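Local coordinates for protein aspartate-semialdehyde dehydrogenase (Candida albicans, PDB 3HSK) that catalyses the NADPH-dependent reductive dephosphorylation of 4-phospho-L-aspartate to L-aspartate semialdehyde, the second step toward threonine and methionine, at residues A[108-113]-A[122-127]. Numbering follows the deposited sequence.
Sequences DIEKSF and SNAKNY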
loop_
_atom_site.group_PDB
_atom_site.type_symbol
_atom_site.label_atom_id
_atom_site.label_comp_id
_atom_site.label_asym_id
_atom_site.label_seq_id
_atom_site.Cartn_x
_atom_site.Cartn_y
_atom_site.Cartn_z
ATOM N N ASP A 108 -3.662 -12.765 -32.983
ATOM C CA ASP A 108 -3.908 -13.028 -34.404
ATOM C C ASP A 108 -4.559 -11.850 -35.133
ATOM O O ASP A 108 -4.135 -11.486 -36.235
ATOM C CB ASP A 108 -4.778 -14.282 -34.575
ATOM C CG ASP A 108 -4.033 -15.575 -34.252
ATOM O OD1 ASP A 108 -2.899 -15.514 -33.740
ATOM O OD2 ASP A 108 -4.592 -16.668 -34.511
ATOM N N ILE A 109 -5.580 -11.261 -34.509
ATOM C CA ILE A 109 -6.398 -10.209 -35.130
ATOM C C ILE A 109 -5.613 -8.924 -35.417
ATOM O O ILE A 109 -5.633 -8.423 -36.540
ATOM C CB ILE A 109 -7.675 -9.896 -34.292
ATOM C CG1 ILE A 109 -8.649 -11.080 -34.339
ATOM C CG2 ILE A 109 -8.372 -8.633 -34.800
ATOM C CD1 ILE A 109 -9.691 -11.079 -33.228
ATOM N N GLU A 110 -4.932 -8.399 -34.399
ATOM C CA GLU A 110 -4.154 -7.164 -34.537
ATOM C C GLU A 110 -3.026 -7.302 -35.556
ATOM O O GLU A 110 -2.700 -6.346 -36.252
ATOM C CB GLU A 110 -3.605 -6.713 -33.183
ATOM C CG GLU A 110 -4.664 -6.131 -32.260
ATOM C CD GLU A 110 -4.212 -6.029 -30.813
ATOM O OE1 GLU A 110 -3.034 -6.327 -30.522
ATOM O OE2 GLU A 110 -5.042 -5.650 -29.960
ATOM N N LYS A 111 -2.454 -8.503 -35.646
ATOM C CA LYS A 111 -1.406 -8.807 -36.618
ATOM C C LYS A 111 -1.935 -8.698 -38.046
ATOM O O LYS A 111 -1.296 -8.081 -38.896
ATOM C CB LYS A 111 -0.825 -10.200 -36.358
ATOM C CG LYS A 111 0.324 -10.606 -37.283
ATOM C CD LYS A 111 0.727 -12.051 -37.022
ATOM C CE LYS A 111 1.728 -12.565 -38.054
ATOM N NZ LYS A 111 3.077 -11.923 -37.944
ATOM N N SER A 112 -3.106 -9.279 -38.302
ATOM C CA SER A 112 -3.721 -9.177 -39.626
ATOM C C SER A 112 -4.134 -7.743 -39.959
ATOM O O SER A 112 -4.087 -7.333 -41.126
ATOM C CB SER A 112 -4.894 -10.145 -39.777
ATOM O OG SER A 112 -5.775 -10.067 -38.678
ATOM N N PHE A 113 -4.518 -6.976 -38.940
ATOM C CA PHE A 113 -4.780 -5.544 -39.128
ATOM C C PHE A 113 -3.519 -4.783 -39.559
ATOM O O PHE A 113 -3.561 -4.014 -40.520
ATOM C CB PHE A 113 -5.449 -4.919 -37.894
ATOM C CG PHE A 113 -6.952 -4.992 -37.931
ATOM C CD1 PHE A 113 -7.611 -6.212 -37.777
ATOM C CD2 PHE A 113 -7.710 -3.846 -38.144
ATOM C CE1 PHE A 113 -9.007 -6.287 -37.832
ATOM C CE2 PHE A 113 -9.104 -3.909 -38.199
ATOM C CZ PHE A 113 -9.751 -5.136 -38.046
ATOM N N SER A 122 -3.454 -0.213 -29.477
ATOM C CA SER A 122 -4.051 -1.329 -28.741
ATOM C C SER A 122 -3.803 -1.349 -27.232
ATOM O O SER A 122 -2.679 -1.120 -26.780
ATOM C CB SER A 122 -3.583 -2.657 -29.341
ATOM O OG SER A 122 -4.005 -3.734 -28.525
ATOM N N ASN A 123 -4.857 -1.654 -26.468
ATOM C CA ASN A 123 -4.743 -1.862 -25.014
ATOM C C ASN A 123 -4.482 -3.324 -24.622
ATOM O O ASN A 123 -4.249 -3.627 -23.449
ATOM C CB ASN A 123 -5.966 -1.316 -24.262
ATOM C CG ASN A 123 -5.792 -1.358 -22.742
ATOM O OD1 ASN A 123 -4.834 -0.806 -22.192
ATOM N ND2 ASN A 123 -6.718 -2.015 -22.061
ATOM N N ALA A 124 -4.522 -4.223 -25.602
ATOM C CA ALA A 124 -4.193 -5.630 -25.370
ATOM C C ALA A 124 -2.716 -5.765 -25.018
ATOM O O ALA A 124 -1.872 -5.058 -25.572
ATOM C CB ALA A 124 -4.531 -6.472 -26.594
ATOM N N LYS A 125 -2.416 -6.673 -24.095
ATOM C CA LYS A 125 -1.055 -6.861 -23.591
ATOM C C LYS A 125 -0.131 -7.581 -24.576
ATOM O O LYS A 125 1.090 -7.531 -24.430
ATOM C CB LYS A 125 -1.086 -7.632 -22.268
ATOM C CG LYS A 125 -1.504 -9.099 -22.412
ATOM C CD LYS A 125 -1.604 -9.788 -21.065
ATOM C CE LYS A 125 -1.644 -11.303 -21.220
ATOM N NZ LYS A 125 -1.430 -11.965 -19.898
ATOM N N ASN A 126 -0.732 -8.245 -25.566
ATOM C CA ASN A 126 -0.040 -9.158 -26.483
ATOM C C ASN A 126 1.282 -8.645 -27.061
ATOM O O ASN A 126 2.311 -9.316 -26.962
ATOM C CB ASN A 126 -0.974 -9.577 -27.630
ATOM C CG ASN A 126 -2.193 -10.358 -27.145
ATOM O OD1 ASN A 126 -2.285 -11.576 -27.338
ATOM N ND2 ASN A 126 -3.135 -9.659 -26.520
ATOM N N TYR A 127 1.248 -7.456 -27.651
ATOM C CA TYR A 127 2.393 -6.951 -28.400
ATOM C C TYR A 127 3.189 -5.900 -27.645
ATOM O O TYR A 127 4.106 -5.298 -28.201
ATOM C CB TYR A 127 1.957 -6.464 -29.790
ATOM C CG TYR A 127 1.540 -7.622 -30.673
ATOM C CD1 TYR A 127 2.478 -8.575 -31.087
ATOM C CD2 TYR A 127 0.211 -7.784 -31.073
ATOM C CE1 TYR A 127 2.108 -9.654 -31.879
ATOM C CE2 TYR A 127 -0.171 -8.861 -31.871
ATOM C CZ TYR A 127 0.786 -9.794 -32.266
ATOM O OH TYR A 127 0.434 -10.867 -33.052
#
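At the C-terminal end of a parallel strand in the NADP-binding domain, E110 of the preceding helix meets S122, the last residue of strand 119-122, and Y127 of the loop after it. S122 begins an ST turn: its OG accepts a hydrogen bond from the backbone N of A124 (3.0 Å). The same S122 OG donates to E110 OE2 at 2.6 Å, and serine suits this place because one hydroxyl can do both. The bond reaches OE2 from above, 46° out of the carboxylate plane. E110 has CG anti to its carbonyl carbon (chi1 -73°) and an extended chain beyond, which carries the carboxylate to the strand end. There OE2 also bonds to S99 OG; two hydroxyls would ease the burial of a probably charged group. A124 CB, a small methyl that fits beside the carboxylate, lies 3.5 Å from E110 OE2. E110 OE1 lies at the edge of the Y127 ring, in its plane, 3.6 Å from Y127 CD2. Tyrosine is long enough to span from loop to helix, where its OH hydrogen-bonds to G107 O. The contact thus ties helix 103-115 to strand 119-122, between strands 96-99 and 165-169, with I166 against E110 and S122.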